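Local atomic coordinates of tRNA (guanine-N(1)-)-methyltransferase (Aquifex aeolicus, PDB entry 1OY5), a protein that probably catalyses transfer of a methyl group from S-adenosyl-L-methionine to N1 of guanosine-37 in tRNA, working as a homodimer. Residues 4-9 with 108-113; 83-88 with 127-132; 100-105 with 154-159; 33-38 with 158-163; 10-15 with 141-146. All coordinates share one frame; numbering follows the deposited sequence.

Contact 1. Residues 4-9 with 108-113; sequences NPLRFF and ERIMII
R7, F8 and F9 run beside R109, I110 and M111 as neighbouring parallel strands whose directions differ by 20°. Backbone hydrogen bonds set the register. R7 N donates to E108 O at 3.0 Å while R7 O receives I110 N, and F9 repeats the pattern, its N reaching I110 O and its O taking I112 N at 2.8 Å. F8 instead bonds through its backbone to E37 and Y39 of strand 36-42. CA-H...O contacts fill the intervals, as between F8 CA and I110 O at 3.3 Å.

Apolar contacts follow on both faces. F8 and I110 lie alongside, pointing the same way, with F8 CE1 3.8 Å from I110 CD1. L6 holds CG anti to its own N (chi1 168°), which brings L6 CD1 to 4.2 Å from I110 CD1 and packs the same methyl against E108 O. Helix 143-155 covers this side through I150 and V153. On the F9 and M111 side, facing helix 67-81, R109 CG sits at the edge of the F9 ring and in its plane, 3.9 Å from F9 CE2.

The charged groups find partners nearby: R109 NH2 is 3.0 Å from E108 OE2, and R7 NE forms a salt bridge with E37. The backbone amides and carbonyls at the sheet centre are thus paired strand to strand, which lets hydrocarbon pack against both faces, while each arginine meets a carboxylate.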
# COMPACT_ATOMS: atom_id res chain seq x y z
N ASN A 4 -22.13 -3.48 -17.17
CA ASN A 4 -20.76 -4.03 -17.37
C ASN A 4 -19.68 -2.92 -17.18
O ASN A 4 -20.01 -1.78 -17.40
CB ASN A 4 -20.71 -4.57 -18.81
CG ASN A 4 -21.85 -5.56 -19.11
OD1 ASN A 4 -21.73 -6.75 -18.79
ND2 ASN A 4 -22.95 -5.08 -19.71
N PRO A 5 -18.50 -3.09 -16.63
CA PRO A 5 -17.54 -3.76 -15.75
C PRO A 5 -16.39 -2.76 -15.70
O PRO A 5 -15.74 -2.59 -16.77
CB PRO A 5 -17.08 -5.02 -16.51
CG PRO A 5 -17.27 -4.74 -17.86
CD PRO A 5 -18.48 -3.91 -17.85
N LEU A 6 -16.17 -2.07 -14.58
CA LEU A 6 -15.01 -1.15 -14.48
C LEU A 6 -13.68 -1.85 -14.86
O LEU A 6 -13.33 -2.89 -14.31
CB LEU A 6 -14.90 -0.54 -13.09
CG LEU A 6 -13.62 0.21 -12.71
CD1 LEU A 6 -13.33 1.27 -13.64
CD2 LEU A 6 -13.75 0.82 -11.35
N ARG A 7 -12.97 -1.31 -15.82
CA ARG A 7 -11.72 -1.93 -16.29
C ARG A 7 -10.44 -1.16 -15.88
O ARG A 7 -10.35 0.06 -16.07
CB ARG A 7 -11.75 -2.01 -17.82
CG ARG A 7 -12.77 -2.92 -18.40
CD ARG A 7 -12.44 -3.30 -19.82
NE ARG A 7 -13.32 -4.32 -20.39
CZ ARG A 7 -14.60 -4.12 -20.70
NH1 ARG A 7 -15.20 -2.96 -20.47
NH2 ARG A 7 -15.32 -5.12 -21.23
N PHE A 8 -9.48 -1.89 -15.32
CA PHE A 8 -8.19 -1.34 -14.93
C PHE A 8 -7.12 -1.81 -15.86
O PHE A 8 -7.15 -2.96 -16.34
CB PHE A 8 -7.79 -1.80 -13.52
CG PHE A 8 -8.49 -1.10 -12.41
CD1 PHE A 8 -8.15 0.20 -12.06
CD2 PHE A 8 -9.52 -1.74 -11.72
CE1 PHE A 8 -8.83 0.86 -11.03
CE2 PHE A 8 -10.18 -1.09 -10.65
CZ PHE A 8 -9.84 0.21 -10.32
N PHE A 9 -6.15 -0.93 -16.11
CA PHE A 9 -5.01 -1.24 -16.96
C PHE A 9 -3.79 -0.86 -16.16
O PHE A 9 -3.61 0.30 -15.84
CB PHE A 9 -5.11 -0.47 -18.26
CG PHE A 9 -6.36 -0.77 -19.01
CD1 PHE A 9 -6.46 -1.91 -19.78
CD2 PHE A 9 -7.46 0.05 -18.89
CE1 PHE A 9 -7.61 -2.19 -20.45
CE2 PHE A 9 -8.63 -0.26 -19.55
CZ PHE A 9 -8.70 -1.37 -20.31
N GLU A 108 -14.99 4.24 -15.85
CA GLU A 108 -15.18 3.08 -16.70
C GLU A 108 -13.85 2.48 -17.08
O GLU A 108 -13.74 1.26 -17.20
CB GLU A 108 -15.93 3.46 -18.00
CG GLU A 108 -17.44 3.67 -17.84
CD GLU A 108 -18.13 4.18 -19.09
OE1 GLU A 108 -19.30 3.85 -19.30
OE2 GLU A 108 -17.53 4.93 -19.88
N ARG A 109 -12.85 3.34 -17.29
CA ARG A 109 -11.52 2.92 -17.66
C ARG A 109 -10.43 3.68 -16.93
O ARG A 109 -10.30 4.88 -17.01
CB ARG A 109 -11.33 3.11 -19.17
CG ARG A 109 -11.83 1.99 -19.99
CD ARG A 109 -12.22 2.42 -21.37
NE ARG A 109 -13.55 3.01 -21.35
CZ ARG A 109 -13.81 4.25 -21.65
NH1 ARG A 109 -12.82 5.05 -22.03
NH2 ARG A 109 -15.05 4.69 -21.56
N ILE A 110 -9.59 2.94 -16.25
CA ILE A 110 -8.50 3.53 -15.50
C ILE A 110 -7.22 2.82 -15.87
O ILE A 110 -7.18 1.60 -15.94
CB ILE A 110 -8.77 3.43 -14.02
CG1 ILE A 110 -10.07 4.15 -13.69
CG2 ILE A 110 -7.68 4.05 -13.25
CD1 ILE A 110 -10.50 4.03 -12.30
N MET A 111 -6.21 3.61 -16.17
CA MET A 111 -4.90 3.10 -16.46
C MET A 111 -4.04 3.66 -15.36
O MET A 111 -4.10 4.87 -15.08
CB MET A 111 -4.42 3.59 -17.82
CG MET A 111 -2.92 3.50 -18.03
SD MET A 111 -2.36 3.99 -19.65
CE MET A 111 -2.68 2.69 -20.45
N ILE A 112 -3.25 2.81 -14.73
CA ILE A 112 -2.36 3.21 -13.65
C ILE A 112 -0.95 2.91 -14.08
O ILE A 112 -0.60 1.78 -14.33
CB ILE A 112 -2.67 2.43 -12.39
CG1 ILE A 112 -4.11 2.65 -11.95
CG2 ILE A 112 -1.73 2.85 -11.29
CD1 ILE A 112 -4.51 1.70 -10.84
N ILE A 113 -0.13 3.95 -14.16
CA ILE A 113 1.25 3.82 -14.57
C ILE A 113 2.05 3.63 -13.30
O ILE A 113 2.09 4.55 -12.50
CB ILE A 113 1.72 5.10 -15.30
CG1 ILE A 113 0.87 5.35 -16.54
CG2 ILE A 113 3.16 4.96 -15.73
CD1 ILE A 113 1.16 6.61 -17.24

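Contact 2. Residues 83-88 with 127-132; sequences KPFVLI and IVDMEI
V86 meets D129 through both of its backbone polar groups. V86 N donates almost straight (177°) to D129 OD2 at 2.5 Å, using the anti lone pair of that oxygen. V86 O accepts twice, from D129 N at 2.7 Å and from M130 N at 3.0 Å. Regular parallel pairing then takes over: I88 N donates to M130 O at 3.2 Å, and I88 O receives I132 N at 3.1 Å. L87, between them, turns its own amide and carbonyl to strand 109-114, bonding with M111 and I113.

Side chains close over this network. The F85 ring carries D129 CB over one face, 3.8 Å above its plane and offset toward the rim, with the carboxylate only 9° from parallel to the ring. M130 CE lies at the ring edge, in plane, 3.7 Å from F85 CZ, and K107 adds a cation-pi contact. I88 and E131 run side by side, I88 CG2 standing 3.5 Å from E131 CG.

The carboxylate of D129 thus takes the amide of V86, which in continued parallel pairing would turn to a backbone carbonyl, and V86 is satisfied at both its N and its O.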
# COMPACT_ATOMS: atom_id res chain seq x y z
N LYS A 83 -10.16 5.24 -24.33
CA LYS A 83 -9.28 6.16 -23.68
C LYS A 83 -9.46 6.03 -22.21
O LYS A 83 -10.56 6.07 -21.76
CB LYS A 83 -9.65 7.56 -24.07
CG LYS A 83 -8.75 8.63 -23.60
CD LYS A 83 -9.31 9.93 -24.12
CE LYS A 83 -8.43 11.09 -23.83
NZ LYS A 83 -8.96 11.73 -22.63
N PRO A 84 -8.37 5.83 -21.48
CA PRO A 84 -8.43 5.72 -20.04
C PRO A 84 -8.16 6.99 -19.26
O PRO A 84 -7.36 7.84 -19.68
CB PRO A 84 -7.31 4.74 -19.78
CG PRO A 84 -6.32 5.15 -20.72
CD PRO A 84 -7.02 5.55 -21.98
N PHE A 85 -8.79 7.08 -18.10
CA PHE A 85 -8.47 8.12 -17.16
C PHE A 85 -7.10 7.70 -16.63
O PHE A 85 -6.98 6.60 -16.10
CB PHE A 85 -9.51 8.13 -16.06
CG PHE A 85 -9.25 9.11 -15.00
CD1 PHE A 85 -8.61 8.72 -13.84
CD2 PHE A 85 -9.62 10.43 -15.15
CE1 PHE A 85 -8.37 9.63 -12.84
CE2 PHE A 85 -9.40 11.36 -14.15
CZ PHE A 85 -8.79 10.97 -13.00
N VAL A 86 -6.08 8.52 -16.78
CA VAL A 86 -4.75 8.05 -16.44
C VAL A 86 -4.26 8.48 -15.08
O VAL A 86 -4.16 9.68 -14.77
CB VAL A 86 -3.70 8.46 -17.53
CG1 VAL A 86 -2.29 7.93 -17.16
CG2 VAL A 86 -4.13 7.94 -18.89
N LEU A 87 -3.89 7.48 -14.29
CA LEU A 87 -3.40 7.68 -12.94
C LEU A 87 -1.97 7.13 -12.83
O LEU A 87 -1.63 6.10 -13.41
CB LEU A 87 -4.35 6.95 -12.01
CG LEU A 87 -4.17 6.88 -10.52
CD1 LEU A 87 -4.11 8.27 -9.91
CD2 LEU A 87 -5.35 6.11 -9.99
N ILE A 88 -1.12 7.88 -12.13
CA ILE A 88 0.29 7.53 -11.93
C ILE A 88 0.57 7.51 -10.47
O ILE A 88 0.18 8.42 -9.75
CB ILE A 88 1.22 8.54 -12.68
CG1 ILE A 88 2.68 8.10 -12.63
CG2 ILE A 88 1.12 9.93 -12.10
CD1 ILE A 88 3.52 8.64 -13.83
N ILE A 127 -0.13 12.84 -20.63
CA ILE A 127 -1.31 12.00 -20.76
C ILE A 127 -1.73 11.49 -19.42
O ILE A 127 -2.54 10.57 -19.36
CB ILE A 127 -1.04 10.78 -21.66
CG1 ILE A 127 0.01 9.85 -20.99
CG2 ILE A 127 -0.65 11.24 -23.05
CD1 ILE A 127 0.36 8.61 -21.74
N VAL A 128 -1.18 12.06 -18.34
CA VAL A 128 -1.52 11.64 -16.98
C VAL A 128 -2.57 12.61 -16.53
O VAL A 128 -2.39 13.80 -16.68
CB VAL A 128 -0.36 11.84 -16.00
CG1 VAL A 128 -0.86 11.73 -14.59
CG2 VAL A 128 0.76 10.84 -16.26
N ASP A 129 -3.65 12.10 -15.96
CA ASP A 129 -4.75 12.94 -15.49
C ASP A 129 -4.60 13.28 -14.02
O ASP A 129 -4.98 14.35 -13.58
CB ASP A 129 -6.02 12.11 -15.64
CG ASP A 129 -6.46 11.98 -17.06
OD1 ASP A 129 -6.76 13.02 -17.65
OD2 ASP A 129 -6.51 10.87 -17.67
N MET A 130 -4.12 12.32 -13.25
CA MET A 130 -4.03 12.47 -11.81
C MET A 130 -2.75 11.84 -11.28
O MET A 130 -2.27 10.82 -11.77
CB MET A 130 -5.25 11.80 -11.18
CG MET A 130 -5.38 12.07 -9.72
SD MET A 130 -6.74 11.11 -8.99
CE MET A 130 -8.12 12.05 -9.49
N GLU A 131 -2.20 12.45 -10.24
CA GLU A 131 -0.99 11.94 -9.65
C GLU A 131 -1.18 11.72 -8.18
O GLU A 131 -1.57 12.61 -7.48
CB GLU A 131 0.14 12.92 -9.88
CG GLU A 131 1.47 12.30 -9.53
CD GLU A 131 2.63 13.04 -10.13
OE1 GLU A 131 3.71 12.40 -10.26
OE2 GLU A 131 2.45 14.25 -10.45
N ILE A 132 -0.95 10.49 -7.71
CA ILE A 132 -1.03 10.18 -6.28
C ILE A 132 0.08 10.90 -5.53
O ILE A 132 1.26 10.49 -5.55
CB ILE A 132 -0.90 8.66 -6.07
CG1 ILE A 132 -2.08 7.91 -6.70
CG2 ILE A 132 -0.82 8.32 -4.60
CD1 ILE A 132 -3.38 8.16 -6.04

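Contact 3. Residues 100-105 with 154-159; sequences LVNELS and SRVLPG
The carboxamide of N102 is the flat side chain here, and it touches V156 only marginally, through OD1, with N102 OD1 4.5 Å from V156 CG2. The rest is largely aliphatic. V156 CG2 is the meeting point: chi1 of -61° sets CG1 anti to the carbonyl carbon and leaves CG2 between the backbone N and the carbonyl carbon, turned to helix 98-105. From there V156 CG2 reaches S105 CB at 3.9 Å and V101 CG1 at 4.0 Å, the two valine side chains running obliquely to each other. S105 CB also touches L157 CD2, and S105 O packs 3.7 Å from L157 CD2, so the serine sits against both residues. No hydrogen bond joins the two segments.

V101 reaches further, packing on A152 and V153 of helix 143-155 and on F137 of the second subunit. The arrangement places helix 98-105 beside the chain leaving helix 143-155, both lying on one side of the parallel sheet, an alpha/beta layering consistent with the SPOUT methyltransferase fold.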
# COMPACT_ATOMS: atom_id res chain seq x y z
N LEU A 100 -11.24 10.10 -3.42
CA LEU A 100 -10.80 9.54 -4.69
C LEU A 100 -11.40 8.16 -4.97
O LEU A 100 -11.97 7.91 -6.04
CB LEU A 100 -9.29 9.37 -4.68
CG LEU A 100 -8.43 10.61 -4.75
CD1 LEU A 100 -6.95 10.23 -4.52
CD2 LEU A 100 -8.62 11.28 -6.10
N VAL A 101 -11.26 7.26 -4.00
CA VAL A 101 -11.72 5.90 -4.20
C VAL A 101 -13.11 5.96 -4.82
O VAL A 101 -13.39 5.29 -5.80
CB VAL A 101 -11.76 5.08 -2.89
CG1 VAL A 101 -12.37 3.72 -3.15
CG2 VAL A 101 -10.39 4.92 -2.30
N ASN A 102 -13.98 6.76 -4.25
CA ASN A 102 -15.35 6.87 -4.76
C ASN A 102 -15.46 7.47 -6.16
O ASN A 102 -16.16 6.93 -7.01
CB ASN A 102 -16.20 7.65 -3.78
CG ASN A 102 -16.38 6.93 -2.46
OD1 ASN A 102 -17.25 6.07 -2.31
ND2 ASN A 102 -15.52 7.28 -1.50
N GLU A 103 -14.76 8.58 -6.38
CA GLU A 103 -14.71 9.25 -7.68
C GLU A 103 -14.26 8.24 -8.75
O GLU A 103 -14.80 8.20 -9.85
CB GLU A 103 -13.70 10.42 -7.65
CG GLU A 103 -13.99 11.55 -6.64
CD GLU A 103 -12.82 12.53 -6.49
OE1 GLU A 103 -12.14 12.82 -7.50
OE2 GLU A 103 -12.56 13.03 -5.36
N LEU A 104 -13.23 7.46 -8.40
CA LEU A 104 -12.63 6.49 -9.30
C LEU A 104 -13.57 5.34 -9.60
O LEU A 104 -13.51 4.75 -10.69
CB LEU A 104 -11.31 5.94 -8.69
CG LEU A 104 -10.09 6.86 -8.58
CD1 LEU A 104 -8.96 6.21 -7.82
CD2 LEU A 104 -9.57 7.26 -9.92
N SER A 105 -14.40 4.99 -8.63
CA SER A 105 -15.37 3.91 -8.77
C SER A 105 -16.43 4.28 -9.78
O SER A 105 -17.08 3.41 -10.33
CB SER A 105 -16.07 3.62 -7.44
OG SER A 105 -16.82 4.73 -6.98
N SER A 154 -12.66 -1.48 -5.85
CA SER A 154 -13.42 -2.69 -6.06
C SER A 154 -14.37 -2.96 -4.94
O SER A 154 -15.48 -3.41 -5.18
CB SER A 154 -12.51 -3.90 -6.19
OG SER A 154 -11.83 -3.92 -7.44
N ARG A 155 -13.95 -2.68 -3.70
CA ARG A 155 -14.82 -2.97 -2.56
C ARG A 155 -16.01 -2.01 -2.40
O ARG A 155 -17.02 -2.38 -1.79
CB ARG A 155 -14.05 -3.11 -1.24
CG ARG A 155 -13.40 -1.84 -0.75
CD ARG A 155 -12.85 -1.97 0.64
NE ARG A 155 -13.90 -2.25 1.61
CZ ARG A 155 -14.75 -1.35 2.09
NH1 ARG A 155 -14.69 -0.09 1.69
NH2 ARG A 155 -15.66 -1.70 2.99
N VAL A 156 -15.94 -0.80 -2.97
CA VAL A 156 -17.08 0.13 -2.89
C VAL A 156 -17.92 0.04 -4.13
O VAL A 156 -18.81 0.86 -4.34
CB VAL A 156 -16.66 1.61 -2.72
CG1 VAL A 156 -15.89 1.80 -1.44
CG2 VAL A 156 -15.89 2.09 -3.91
N LEU A 157 -17.64 -0.93 -5.00
CA LEU A 157 -18.49 -1.10 -6.19
C LEU A 157 -19.77 -1.83 -5.81
O LEU A 157 -19.76 -2.75 -5.02
CB LEU A 157 -17.78 -1.90 -7.27
CG LEU A 157 -16.72 -1.17 -8.06
CD1 LEU A 157 -16.06 -2.14 -9.03
CD2 LEU A 157 -17.32 0.03 -8.79
N PRO A 158 -20.88 -1.41 -6.36
CA PRO A 158 -22.15 -2.08 -6.08
C PRO A 158 -22.14 -3.50 -6.64
O PRO A 158 -21.70 -3.71 -7.77
CB PRO A 158 -23.17 -1.18 -6.79
CG PRO A 158 -22.43 -0.49 -7.79
CD PRO A 158 -21.07 -0.24 -7.23
N GLY A 159 -22.59 -4.47 -5.85
CA GLY A 159 -22.62 -5.86 -6.27
C GLY A 159 -21.45 -6.71 -5.75
O GLY A 159 -21.45 -7.93 -5.90

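Contact 4. Residues 33-38 with 158-163; sequences KGKVEV and PGVLSE
K33 reaches from the end of helix 25-33, closed by a Schellman motif at G34, to the carbonyls of G159 and V160 in the loop after helix 143-155. Its CB is directed toward that loop, and CG lies anti to the carbonyl carbon (chi1 -65°), from where the chain runs out extended. K33 CD is the first atom to meet the loop, 3.2 Å from G159 O. K33 CE follows, 3.6 Å from G159 O, with V160 O a little farther. At the tip K33 NZ donates to both: it lies 2.8 Å from G159 O, tilted from the carbonyl plane, and 3.2 Å from V160 O, standing well above that second plane. One ammonium group thus grips two consecutive carbonyls. V160 O has a further, weak bond from Q29 of the same helix.

K35, just past the Schellman turn, works through its hydrocarbon. Its chain bends at chi2 (-40°) and slides past V160 in the opposite direction, while G159, with positive phi and no side chain, leaves room for its passage. V160 also packs on I26, adding an apolar link to helix 25-33. The apolar touch itself is even: K35 CB and K35 CG each lie 4.0 Å from V160 CG2.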
# COMPACT_ATOMS: atom_id res chain seq x y z
N LYS A 33 -17.68 -11.69 -10.29
CA LYS A 33 -19.01 -11.20 -10.54
C LYS A 33 -19.13 -10.32 -11.78
O LYS A 33 -20.20 -9.90 -12.14
CB LYS A 33 -19.50 -10.46 -9.30
CG LYS A 33 -19.67 -11.37 -8.09
CD LYS A 33 -19.95 -10.53 -6.88
CE LYS A 33 -20.42 -11.32 -5.66
NZ LYS A 33 -21.07 -10.42 -4.65
N GLY A 34 -18.03 -10.03 -12.46
CA GLY A 34 -18.10 -9.22 -13.66
C GLY A 34 -18.18 -7.73 -13.37
O GLY A 34 -18.52 -6.98 -14.25
N LYS A 35 -17.84 -7.31 -12.17
CA LYS A 35 -17.91 -5.90 -11.80
C LYS A 35 -16.61 -5.24 -12.11
O LYS A 35 -16.53 -4.03 -12.24
CB LYS A 35 -18.24 -5.72 -10.32
CG LYS A 35 -19.51 -6.46 -9.90
CD LYS A 35 -20.59 -6.33 -10.96
CE LYS A 35 -21.94 -6.92 -10.54
NZ LYS A 35 -23.04 -6.21 -11.29
N VAL A 36 -15.54 -6.00 -12.19
CA VAL A 36 -14.29 -5.39 -12.58
C VAL A 36 -13.45 -6.34 -13.36
O VAL A 36 -13.65 -7.55 -13.33
CB VAL A 36 -13.48 -4.94 -11.40
CG1 VAL A 36 -14.33 -4.09 -10.49
CG2 VAL A 36 -12.99 -6.14 -10.66
N GLU A 37 -12.53 -5.73 -14.09
CA GLU A 37 -11.51 -6.42 -14.84
C GLU A 37 -10.19 -5.67 -14.63
O GLU A 37 -10.12 -4.46 -14.58
CB GLU A 37 -11.85 -6.48 -16.32
CG GLU A 37 -12.98 -7.43 -16.67
CD GLU A 37 -13.36 -7.30 -18.13
OE1 GLU A 37 -12.68 -6.55 -18.87
OE2 GLU A 37 -14.40 -7.87 -18.52
N VAL A 38 -9.13 -6.45 -14.51
CA VAL A 38 -7.80 -5.98 -14.20
C VAL A 38 -6.88 -6.52 -15.24
O VAL A 38 -6.63 -7.70 -15.28
CB VAL A 38 -7.32 -6.52 -12.82
CG1 VAL A 38 -5.87 -6.19 -12.57
CG2 VAL A 38 -8.15 -5.96 -11.73
N PRO A 158 -20.88 -1.41 -6.36
CA PRO A 158 -22.15 -2.08 -6.08
C PRO A 158 -22.14 -3.50 -6.64
O PRO A 158 -21.70 -3.71 -7.77
CB PRO A 158 -23.17 -1.18 -6.79
CG PRO A 158 -22.43 -0.49 -7.79
CD PRO A 158 -21.07 -0.24 -7.23
N GLY A 159 -22.59 -4.47 -5.85
CA GLY A 159 -22.62 -5.86 -6.27
C GLY A 159 -21.45 -6.71 -5.75
O GLY A 159 -21.45 -7.93 -5.90
N VAL A 160 -20.47 -6.07 -5.10
CA VAL A 160 -19.26 -6.77 -4.67
C VAL A 160 -19.34 -7.19 -3.21
O VAL A 160 -19.27 -8.39 -2.89
CB VAL A 160 -18.00 -5.89 -4.90
CG1 VAL A 160 -16.74 -6.64 -4.48
CG2 VAL A 160 -17.90 -5.42 -6.34
N LEU A 161 -19.43 -6.20 -2.33
CA LEU A 161 -19.63 -6.41 -0.88
C LEU A 161 -21.13 -6.48 -0.61
O LEU A 161 -21.85 -5.50 -0.83
CB LEU A 161 -19.07 -5.24 -0.06
CG LEU A 161 -17.58 -5.15 0.20
CD1 LEU A 161 -17.24 -3.87 0.95
CD2 LEU A 161 -17.16 -6.35 1.00
N SER A 162 -21.61 -7.64 -0.15
CA SER A 162 -23.01 -7.85 0.31
C SER A 162 -23.63 -6.92 1.37
O SER A 162 -24.14 -7.41 2.39
CB SER A 162 -23.13 -9.25 0.92
OG SER A 162 -22.48 -10.25 0.14
N GLU A 163 -23.58 -5.61 1.12
CA GLU A 163 -24.30 -4.47 1.80
C GLU A 163 -23.75 -3.57 2.89
O GLU A 163 -24.38 -3.44 3.94
CB GLU A 163 -25.77 -4.73 2.19
CG GLU A 163 -26.69 -3.46 2.22
CD GLU A 163 -26.02 -2.07 2.34
OE1 GLU A 163 -25.03 -1.89 3.08
OE2 GLU A 163 -26.55 -1.12 1.72

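Contact 5. Residues 10-15 with 141-146; sequences VLTIFP and GGEIVA
T12 and E143 meet at an oblique angle, hydroxyl to carboxylate, where the end of strand 6-12 faces the first turn of helix 143-155. T12 OG1 is anti to the backbone N (chi1 165°), directed at the helix, and donates to E143 OE1 at 2.6 Å. The glutamate comes to meet it by bending at chi2 (75°), and it offers the anti lone pair of OE1, the one turned away from its other oxygen. That other oxygen, OE2, is engaged in a salt bridge with R116.

The same hydroxyl also accepts: F14 N lies 2.6 Å from T12 OG1, closing an ST turn that folds the chain just after the strand. F14 stands at about a right angle to E143, its ring 56° from the carboxylate plane, with F14 CD2 3.9 Å from E143 OE1. I13 CG1 sits over the centre of one face of the F14 ring, 3.8 Å above it, and Y24 of the second subunit brings its own ring against F14.

One helical turn on, the contact is purely aliphatic: V10 CG1 touches A146 CB at 4.1 Å. The chemistry is that of a buried chain of polar contacts. The T12 hydroxyl joins the turn, at F14 N, to E143 OE1, and the carboxylate's other oxygen carries the link to R116, near G115, which probably binds S-adenosyl-L-methionine; this would couple the turn to the placing of the carboxylate.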
# COMPACT_ATOMS: atom_id res chain seq x y z
N VAL A 10 -2.95 -1.81 -15.81
CA VAL A 10 -1.84 -1.49 -14.90
C VAL A 10 -0.49 -1.64 -15.60
O VAL A 10 -0.02 -2.78 -15.83
CB VAL A 10 -1.87 -2.41 -13.65
CG1 VAL A 10 -0.97 -1.91 -12.64
CG2 VAL A 10 -3.22 -2.48 -13.08
N LEU A 11 0.13 -0.51 -15.92
CA LEU A 11 1.43 -0.49 -16.59
C LEU A 11 2.50 -0.75 -15.57
O LEU A 11 2.69 0.01 -14.67
CB LEU A 11 1.71 0.87 -17.23
CG LEU A 11 1.20 1.19 -18.63
CD1 LEU A 11 -0.28 0.92 -18.71
CD2 LEU A 11 1.52 2.64 -18.95
N THR A 12 3.26 -1.81 -15.78
CA THR A 12 4.26 -2.23 -14.83
C THR A 12 5.25 -3.17 -15.48
O THR A 12 4.93 -3.84 -16.45
CB THR A 12 3.59 -2.96 -13.68
OG1 THR A 12 4.57 -3.67 -12.93
CG2 THR A 12 2.77 -4.09 -14.18
N ILE A 13 6.44 -3.23 -14.91
CA ILE A 13 7.47 -4.16 -15.35
C ILE A 13 7.33 -5.44 -14.54
O ILE A 13 8.04 -6.39 -14.81
CB ILE A 13 8.90 -3.55 -15.23
CG1 ILE A 13 9.28 -3.24 -13.79
CG2 ILE A 13 8.98 -2.27 -16.01
CD1 ILE A 13 10.71 -2.78 -13.65
N PHE A 14 6.39 -5.47 -13.59
CA PHE A 14 6.11 -6.66 -12.77
C PHE A 14 4.61 -7.04 -12.88
O PHE A 14 3.82 -7.00 -11.92
CB PHE A 14 6.54 -6.49 -11.31
CG PHE A 14 8.02 -6.18 -11.12
CD1 PHE A 14 9.00 -7.03 -11.62
CD2 PHE A 14 8.43 -5.04 -10.41
CE1 PHE A 14 10.31 -6.71 -11.46
CE2 PHE A 14 9.76 -4.74 -10.23
CZ PHE A 14 10.68 -5.54 -10.76
N PRO A 15 4.21 -7.43 -14.07
CA PRO A 15 2.83 -7.84 -14.31
C PRO A 15 2.36 -8.83 -13.27
O PRO A 15 1.28 -8.67 -12.75
CB PRO A 15 2.87 -8.54 -15.70
CG PRO A 15 4.27 -8.24 -16.32
CD PRO A 15 5.07 -7.53 -15.28
N GLY A 141 8.56 1.02 -5.81
CA GLY A 141 7.73 1.08 -7.00
C GLY A 141 6.26 1.28 -6.70
O GLY A 141 5.82 1.10 -5.55
N GLY A 142 5.49 1.60 -7.75
CA GLY A 142 4.07 1.93 -7.66
C GLY A 142 3.12 0.77 -7.67
O GLY A 142 1.92 0.93 -7.60
N GLU A 143 3.64 -0.43 -7.77
CA GLU A 143 2.79 -1.60 -7.80
C GLU A 143 1.85 -1.68 -6.59
O GLU A 143 0.68 -1.90 -6.72
CB GLU A 143 3.64 -2.87 -7.88
CG GLU A 143 4.14 -3.17 -9.25
CD GLU A 143 5.27 -2.29 -9.74
OE1 GLU A 143 5.58 -2.36 -10.94
OE2 GLU A 143 5.92 -1.55 -8.98
N ILE A 144 2.41 -1.55 -5.41
CA ILE A 144 1.65 -1.62 -4.16
C ILE A 144 0.55 -0.55 -4.06
O ILE A 144 -0.48 -0.76 -3.43
CB ILE A 144 2.67 -1.47 -2.98
CG1 ILE A 144 3.40 -2.79 -2.75
CG2 ILE A 144 2.00 -1.09 -1.73
CD1 ILE A 144 4.64 -2.64 -1.88
N VAL A 145 0.77 0.59 -4.70
CA VAL A 145 -0.18 1.68 -4.64
C VAL A 145 -1.25 1.42 -5.65
O VAL A 145 -2.44 1.74 -5.43
CB VAL A 145 0.49 3.03 -4.86
CG1 VAL A 145 -0.55 4.11 -5.08
CG2 VAL A 145 1.37 3.38 -3.62
N ALA A 146 -0.85 0.78 -6.73
CA ALA A 146 -1.82 0.42 -7.75
C ALA A 146 -2.78 -0.59 -7.17
O ALA A 146 -4.00 -0.50 -7.40
CB ALA A 146 -1.11 -0.17 -8.98

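In the fold
The five contacts lie on one parallel sheet, ordered 36-42, 6-12, 109-114, 85-89, 130-131, and on the helices and loops beside it. Contacts 1 and 2, centres 11 Å apart, join through the neighbouring strands 109-114 and 85-89. Contacts 1 and 5 share strand 6-12. Contacts 3 and 5 sit at the two ends of helix 143-155, about 20 Å apart between centres, and both touch the second subunit. Contacts 3 and 4, 9 Å apart between centres, share P158 and G159. Along the chain contact 2 is nested within the loops closed by contacts 4 and 5. Contacts 2 and 5 come within about 6 Å (side chains of I88 and E143) of G115, a probable S-adenosyl-L-methionine residue; 3 and 4 lie away from it.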